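Local coordinates for CghA (Chaetomium globosum, PDB 6KBC), which is a strand-rich, two-domain protein of the Diels-Alderase family in the calycin clan, modelled here with WK1 bound, at residues 109-121 with 130-142. Residues are numbered along the deposited sequence; the frame is centred on the assembly and turned at random.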
ATOM      1  N   VAL A 109      14.783 -16.292   9.923  1.00 43.05           N
ATOM      2  CA  VAL A 109      14.153 -15.000  10.196  1.00 44.37           C
ATOM      3  C   VAL A 109      13.420 -14.457   8.967  1.00 41.45           C
ATOM      4  O   VAL A 109      12.610 -13.527   9.088  1.00 41.26           O
ATOM      5  CB  VAL A 109      15.204 -13.982  10.688  1.00 42.15           C
ATOM      6  CG1 VAL A 109      16.235 -13.684   9.591  1.00 43.20           C
ATOM      7  CG2 VAL A 109      14.565 -12.717  11.227  1.00 40.80           C
ATOM      8  N   GLY A 110      13.686 -15.011   7.787  1.00 35.10           N
ATOM      9  CA  GLY A 110      13.011 -14.603   6.577  1.00 41.93           C
ATOM     10  C   GLY A 110      11.835 -15.454   6.179  1.00 44.65           C
ATOM     11  O   GLY A 110      11.096 -15.081   5.265  1.00 35.95           O
ATOM     12  N   HIS A 111      11.644 -16.603   6.836  1.00 40.39           N
ATOM     13  CA  HIS A 111      10.545 -17.508   6.529  1.00 41.16           C
ATOM     14  C   HIS A 111      10.007 -18.134   7.814  1.00 40.92           C
ATOM     15  O   HIS A 111      10.077 -19.333   8.029  1.00 44.06           O
ATOM     16  CB  HIS A 111      10.969 -18.592   5.541  1.00 43.18           C
ATOM     17  CG  HIS A 111      11.616 -18.060   4.303  1.00 47.69           C
ATOM     18  ND1 HIS A 111      12.963 -17.780   4.228  1.00 51.88           N
ATOM     19  CD2 HIS A 111      11.103 -17.772   3.083  1.00 45.11           C
ATOM     20  CE1 HIS A 111      13.252 -17.329   3.020  1.00 46.58           C
ATOM     21  NE2 HIS A 111      12.141 -17.318   2.305  1.00 44.60           N
ATOM     22  N   GLY A 112       9.449 -17.299   8.685  1.00 41.48           N
ATOM     23  CA  GLY A 112       8.804 -17.781   9.881  1.00 44.18           C
ATOM     24  C   GLY A 112       7.415 -17.195  10.015  1.00 45.46           C
ATOM     25  O   GLY A 112       7.039 -16.235   9.333  1.00 37.85           O
ATOM     26  N   HIS A 113       6.642 -17.805  10.904  1.00 40.53           N
ATOM     27  CA  HIS A 113       5.338 -17.276  11.267  1.00 40.38           C
ATOM     28  C   HIS A 113       5.524 -15.969  12.028  1.00 42.05           C
ATOM     29  O   HIS A 113       6.169 -15.947  13.081  1.00 42.52           O
ATOM     30  CB  HIS A 113       4.574 -18.304  12.102  1.00 47.64           C
ATOM     31  CG  HIS A 113       3.345 -17.758  12.755  1.00 48.40           C
ATOM     32  ND1 HIS A 113       3.368 -17.142  13.988  1.00 52.47           N
ATOM     33  CD2 HIS A 113       2.056 -17.731  12.345  1.00 48.94           C
ATOM     34  CE1 HIS A 113       2.145 -16.760  14.310  1.00 50.64           C
ATOM     35  NE2 HIS A 113       1.330 -17.108  13.330  1.00 52.81           N
ATOM     36  N   VAL A 114       4.971 -14.877  11.492  1.00 36.97           N
ATOM     37  CA  VAL A 114       5.185 -13.537  12.026  1.00 34.46           C
ATOM     38  C   VAL A 114       3.918 -13.060  12.721  1.00 35.13           C
ATOM     39  O   VAL A 114       2.808 -13.253  12.215  1.00 40.74           O
ATOM     40  CB  VAL A 114       5.594 -12.547  10.914  1.00 36.21           C
ATOM     41  CG1 VAL A 114       5.615 -11.126  11.449  1.00 31.34           C
ATOM     42  CG2 VAL A 114       6.938 -12.919  10.343  1.00 35.73           C
ATOM     43  N   ALA A 115       4.088 -12.418  13.869  1.00 36.44           N
ATOM     44  CA  ALA A 115       2.994 -11.787  14.589  1.00 38.47           C
ATOM     45  C   ALA A 115       3.432 -10.401  15.019  1.00 38.96           C
ATOM     46  O   ALA A 115       4.510 -10.238  15.596  1.00 39.57           O
ATOM     47  CB  ALA A 115       2.575 -12.606  15.816  1.00 45.21           C
ATOM     48  N   GLY A 116       2.608  -9.409  14.733  1.00 36.24           N
ATOM     49  CA  GLY A 116       2.884  -8.038  15.123  1.00 39.34           C
ATOM     50  C   GLY A 116       1.787  -7.556  16.046  1.00 38.56           C
ATOM     51  O   GLY A 116       0.615  -7.883  15.845  1.00 38.65           O
ATOM     52  N   VAL A 117       2.177  -6.809  17.076  1.00 36.82           N
ATOM     53  CA  VAL A 117       1.211  -6.268  18.024  1.00 36.60           C
ATOM     54  C   VAL A 117       1.573  -4.829  18.361  1.00 39.09           C
ATOM     55  O   VAL A 117       2.601  -4.554  18.988  1.00 42.04           O
ATOM     56  CB  VAL A 117       1.112  -7.124  19.305  1.00 38.03           C
ATOM     57  CG1 VAL A 117      -0.069  -6.662  20.142  1.00 41.75           C
ATOM     58  CG2 VAL A 117       0.973  -8.610  18.976  1.00 40.18           C
ATOM     59  N   TRP A 118       0.756  -3.917  17.854  1.00 40.24           N
ATOM     60  CA  TRP A 118       0.593  -2.533  18.286  1.00 42.02           C
ATOM     61  C   TRP A 118      -0.424  -2.488  19.417  1.00 44.61           C
ATOM     62  O   TRP A 118      -1.616  -2.735  19.200  1.00 41.60           O
ATOM     63  CB  TRP A 118       0.166  -1.727  17.060  1.00 39.66           C
ATOM     64  CG  TRP A 118       1.253  -1.308  16.065  1.00 36.90           C
ATOM     65  CD1 TRP A 118       1.787  -0.061  15.954  1.00 36.91           C
ATOM     66  CD2 TRP A 118       2.196  -2.171  15.398  1.00 38.30           C
ATOM     67  NE1 TRP A 118       2.813  -0.050  15.049  1.00 36.28           N
ATOM     68  CE2 TRP A 118       3.118  -1.341  14.725  1.00 34.39           C
ATOM     69  CE3 TRP A 118       2.296  -3.554  15.232  1.00 36.62           C
ATOM     70  CZ2 TRP A 118       4.119  -1.846  13.901  1.00 33.49           C
ATOM     71  CZ3 TRP A 118       3.297  -4.055  14.417  1.00 38.96           C
ATOM     72  CH2 TRP A 118       4.195  -3.199  13.757  1.00 35.77           C
ATOM     73  N   ARG A 119       0.044  -2.200  20.630  1.00 44.25           N
ATOM     74  CA  ARG A 119      -0.812  -2.337  21.801  1.00 48.33           C
ATOM     75  C   ARG A 119      -0.401  -1.379  22.904  1.00 47.65           C
ATOM     76  O   ARG A 119       0.736  -0.904  22.962  1.00 47.99           O
ATOM     77  CB  ARG A 119      -0.801  -3.758  22.371  1.00 45.95           C
ATOM     78  CG  ARG A 119       0.579  -4.176  22.847  1.00 49.95           C
ATOM     79  CD  ARG A 119       0.606  -5.560  23.461  1.00 48.86           C
ATOM     80  NE  ARG A 119       1.969  -5.921  23.845  1.00 54.37           N
ATOM     81  CZ  ARG A 119       2.552  -5.580  24.989  1.00 54.32           C
ATOM     82  NH1 ARG A 119       1.941  -4.768  25.841  1.00 52.05           N
ATOM     83  NH2 ARG A 119       3.791  -5.980  25.235  1.00 59.84           N
ATOM     84  N   THR A 120      -1.361  -1.113  23.786  1.00 49.38           N
ATOM     85  CA  THR A 120      -1.089  -0.495  25.072  1.00 53.67           C
ATOM     86  C   THR A 120      -0.389  -1.495  26.000  1.00 53.46           C
ATOM     87  O   THR A 120      -0.239  -2.683  25.686  1.00 51.59           O
ATOM     88  CB  THR A 120      -2.387   0.003  25.702  1.00 48.50           C
ATOM     89  OG1 THR A 120      -3.354  -1.052  25.675  1.00 52.91           O
ATOM     90  CG2 THR A 120      -2.926   1.195  24.937  1.00 48.89           C
ATOM     91  N   GLU A 121       0.039  -1.000  27.162  1.00 56.42           N
ATOM     92  CA  GLU A 121       0.911  -1.761  28.060  1.00 58.14           C
ATOM     93  C   GLU A 121       0.194  -2.912  28.771  1.00 56.73           C
ATOM     94  O   GLU A 121      -0.972  -2.797  29.144  1.00 57.27           O
ATOM     95  CB  GLU A 121       1.540  -0.827  29.100  1.00 61.05           C
ATOM     96  CG  GLU A 121       2.302   0.351  28.499  1.00 61.81           C
ATOM     97  CD  GLU A 121       3.774   0.045  28.277  1.00 68.27           C
ATOM     98  OE1 GLU A 121       4.137  -1.155  28.287  1.00 69.54           O
ATOM     99  OE2 GLU A 121       4.562   0.997  28.068  1.00 71.06           O
ATOM    100  N   ARG A 130      -7.773   1.052  26.547  1.00 51.71           N
ATOM    101  CA  ARG A 130      -7.230  -0.218  25.994  1.00 53.97           C
ATOM    102  C   ARG A 130      -7.197  -0.189  24.465  1.00 51.39           C
ATOM    103  O   ARG A 130      -8.213   0.149  23.865  1.00 52.76           O
ATOM    104  CB  ARG A 130      -8.019  -1.449  26.441  1.00 49.89           C
ATOM    105  CG  ARG A 130      -7.462  -2.763  25.913  1.00 53.41           C
ATOM    106  CD  ARG A 130      -8.099  -3.980  26.556  1.00 59.59           C
ATOM    107  NE  ARG A 130      -9.154  -4.575  25.750  1.00 58.21           N
ATOM    108  CZ  ARG A 130     -10.450  -4.430  25.990  1.00 57.58           C
ATOM    109  NH1 ARG A 130     -10.854  -3.699  27.014  1.00 61.98           N
ATOM    110  NH2 ARG A 130     -11.338  -5.012  25.207  1.00 50.76           N
ATOM    111  N   THR A 131      -6.062  -0.559  23.886  1.00 51.85           N
ATOM    112  CA  THR A 131      -5.892  -0.601  22.435  1.00 50.65           C
ATOM    113  C   THR A 131      -4.984  -1.757  22.048  1.00 49.17           C
ATOM    114  O   THR A 131      -3.822  -1.809  22.462  1.00 49.00           O
ATOM    115  CB  THR A 131      -5.321   0.707  21.881  1.00 46.02           C
ATOM    116  OG1 THR A 131      -6.057   1.826  22.397  1.00 53.71           O
ATOM    117  CG2 THR A 131      -5.372   0.689  20.362  1.00 46.23           C
ATOM    118  N   THR A 132      -5.506  -2.666  21.234  1.00 44.19           N
ATOM    119  CA  THR A 132      -4.711  -3.717  20.622  1.00 43.48           C
ATOM    120  C   THR A 132      -5.022  -3.749  19.135  1.00 45.22           C
ATOM    121  O   THR A 132      -6.191  -3.769  18.741  1.00 45.64           O
ATOM    122  CB  THR A 132      -5.000  -5.083  21.256  1.00 43.85           C
ATOM    123  OG1 THR A 132      -5.019  -4.949  22.684  1.00 49.17           O
ATOM    124  CG2 THR A 132      -3.926  -6.078  20.863  1.00 43.54           C
ATOM    125  N   ALA A 133      -3.977  -3.727  18.313  1.00 41.69           N
ATOM    126  CA  ALA A 133      -4.097  -3.971  16.885  1.00 38.78           C
ATOM    127  C   ALA A 133      -2.981  -4.927  16.514  1.00 37.40           C
ATOM    128  O   ALA A 133      -1.819  -4.683  16.846  1.00 38.92           O
ATOM    129  CB  ALA A 133      -4.005  -2.674  16.070  1.00 37.39           C
ATOM    130  N   SER A 134      -3.324  -6.024  15.861  1.00 33.62           N
ATOM    131  CA  SER A 134      -2.338  -7.068  15.675  1.00 36.66           C
ATOM    132  C   SER A 134      -2.481  -7.664  14.289  1.00 34.18           C
ATOM    133  O   SER A 134      -3.573  -7.695  13.717  1.00 35.66           O
ATOM    134  CB  SER A 134      -2.488  -8.165  16.744  1.00 40.38           C
ATOM    135  OG  SER A 134      -3.608  -8.981  16.455  1.00 45.12           O
ATOM    136  N   PHE A 135      -1.365  -8.142  13.751  1.00 34.39           N
ATOM    137  CA  PHE A 135      -1.399  -8.911  12.521  1.00 33.72           C
ATOM    138  C   PHE A 135      -0.627 -10.204  12.703  1.00 34.56           C
ATOM    139  O   PHE A 135       0.268 -10.315  13.540  1.00 35.97           O
ATOM    140  CB  PHE A 135      -0.864  -8.112  11.313  1.00 31.78           C
ATOM    141  CG  PHE A 135       0.562  -7.633  11.448  1.00 33.18           C
ATOM    142  CD1 PHE A 135       1.629  -8.455  11.120  1.00 35.12           C
ATOM    143  CD2 PHE A 135       0.828  -6.330  11.835  1.00 35.18           C
ATOM    144  CE1 PHE A 135       2.941  -7.994  11.221  1.00 30.97           C
ATOM    145  CE2 PHE A 135       2.134  -5.863  11.926  1.00 34.11           C
ATOM    146  CZ  PHE A 135       3.191  -6.704  11.625  1.00 32.49           C
ATOM    147  N   ASP A 136      -0.997 -11.188  11.892  1.00 33.82           N
ATOM    148  CA  ASP A 136      -0.406 -12.509  11.937  1.00 36.06           C
ATOM    149  C   ASP A 136      -0.277 -13.004  10.509  1.00 34.51           C
ATOM    150  O   ASP A 136      -1.252 -12.973   9.753  1.00 34.56           O
ATOM    151  CB  ASP A 136      -1.293 -13.452  12.766  1.00 40.34           C
ATOM    152  CG  ASP A 136      -0.531 -14.612  13.344  1.00 49.88           C
ATOM    153  OD1 ASP A 136       0.186 -14.409  14.355  1.00 54.27           O
ATOM    154  OD2 ASP A 136      -0.685 -15.733  12.807  1.00 54.28           O
ATOM    155  N   VAL A 137       0.911 -13.451  10.124  1.00 35.97           N
ATOM    156  CA  VAL A 137       1.139 -13.937   8.772  1.00 32.50           C
ATOM    157  C   VAL A 137       1.772 -15.315   8.840  1.00 35.85           C
ATOM    158  O   VAL A 137       2.771 -15.505   9.542  1.00 37.24           O
ATOM    159  CB  VAL A 137       2.031 -12.984   7.959  1.00 32.52           C
ATOM    160  CG1 VAL A 137       2.160 -13.497   6.559  1.00 31.07           C
ATOM    161  CG2 VAL A 137       1.447 -11.566   7.965  1.00 32.18           C
ATOM    162  N   ALA A 138       1.203 -16.263   8.094  1.00 34.30           N
ATOM    163  CA  ALA A 138       1.752 -17.608   8.014  1.00 35.62           C
ATOM    164  C   ALA A 138       3.186 -17.572   7.501  1.00 39.59           C
ATOM    165  O   ALA A 138       3.578 -16.675   6.746  1.00 35.07           O
ATOM    166  CB  ALA A 138       0.895 -18.479   7.101  1.00 33.97           C
ATOM    167  N   ALA A 139       3.980 -18.557   7.930  1.00 33.28           N
ATOM    168  CA  ALA A 139       5.359 -18.657   7.461  1.00 36.55           C
ATOM    169  C   ALA A 139       5.428 -18.859   5.954  1.00 35.06           C
ATOM    170  O   ALA A 139       6.360 -18.369   5.307  1.00 35.68           O
ATOM    171  CB  ALA A 139       6.089 -19.803   8.175  1.00 38.09           C
ATOM    172  N   ASP A 140       4.487 -19.599   5.372  1.00 32.06           N
ATOM    173  CA  ASP A 140       4.484 -19.745   3.922  1.00 33.59           C
ATOM    174  C   ASP A 140       3.704 -18.642   3.206  1.00 29.89           C
ATOM    175  O   ASP A 140       3.436 -18.786   2.010  1.00 28.78           O
ATOM    176  CB  ASP A 140       3.943 -21.110   3.494  1.00 33.38           C
ATOM    177  CG  ASP A 140       2.491 -21.328   3.881  1.00 37.15           C
ATOM    178  OD1 ASP A 140       1.844 -20.380   4.388  1.00 37.19           O
ATOM    179  OD2 ASP A 140       1.982 -22.443   3.608  1.00 38.76           O
ATOM    180  N   LEU A 141       3.341 -17.571   3.912  1.00 28.87           N
ATOM    181  CA  LEU A 141       2.624 -16.418   3.356  1.00 33.82           C
ATOM    182  C   LEU A 141       1.269 -16.809   2.773  1.00 36.38           C
ATOM    183  O   LEU A 141       0.731 -16.120   1.891  1.00 29.59           O
ATOM    184  CB  LEU A 141       3.470 -15.709   2.293  1.00 32.07           C
ATOM    185  CG  LEU A 141       4.823 -15.163   2.764  1.00 29.62           C
ATOM    186  CD1 LEU A 141       5.576 -14.524   1.606  1.00 31.63           C
ATOM    187  CD2 LEU A 141       4.673 -14.192   3.918  1.00 30.96           C
ATOM    188  N   SER A 142       0.691 -17.914   3.241  1.00 27.46           N
ATOM    189  CA  SER A 142      -0.551 -18.363   2.635  1.00 28.37           C
ATOM    190  C   SER A 142      -1.752 -17.630   3.201  1.00 24.62           C
ATOM    191  O   SER A 142      -2.791 -17.561   2.539  1.00 28.65           O
ATOM    192  CB  SER A 142      -0.709 -19.874   2.839  1.00 32.26           C
ATOM    193  OG  SER A 142      -0.762 -20.134   4.227  1.00 29.88           O
TER
HETATM  194  O   HOH W   1       7.807 -16.042   5.736  1.00 44.38           O
HETATM  195  O   HOH W   2       5.493 -14.929   7.606  1.00 43.01           O
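Phe135 turns its ring across to strand 113-119 and lies with one face against Gly116 CA. Its CG sits between the backbone N and the carbonyl carbon (chi1 59°), which swings the ring over the neighbouring strand. From CB the ring leads across to Gly116. CD1 and CE1 run past Gly116 N, and CE1 also has Val114 CG1 at the ring edge, 4.1 Å away. CZ faces Gly116 CA, which stands 3.8 Å from the Phe135 ring centroid in a CH-pi contact over the face. Gly116, having no side chain, lets the ring lie directly against its CA. CE2 meets Trp118 CZ3 at 3.3 Å, the two rings meeting obliquely with their planes inclined at 38°.

Strands 113-119 and 132-137 are antiparallel neighbours in the strand-rich N-terminal half of this calycin-clan protein. Gly116 and Phe135 form a hydrogen-bonded pair, with Gly116 N to Phe135 O at 2.8 Å. Trp49 stacks on Phe135, Phe66 meets both aromatic rings edge-to-face, and Trp118 NE1 donates to Phe67 O. The Trp118 side chain is about 12 Å from the bound WK1.

The other face carries Ala115 and Asp136. Here His113 NE2 gives a very short, bent hydrogen bond to Asp136 OD2 (2.5 Å). The imidazole and carboxylate planes are 56° apart. Beyond the strands, water 2 lies 2.7 Å from both Gly112 O and Ala138 O and bridges the two segments.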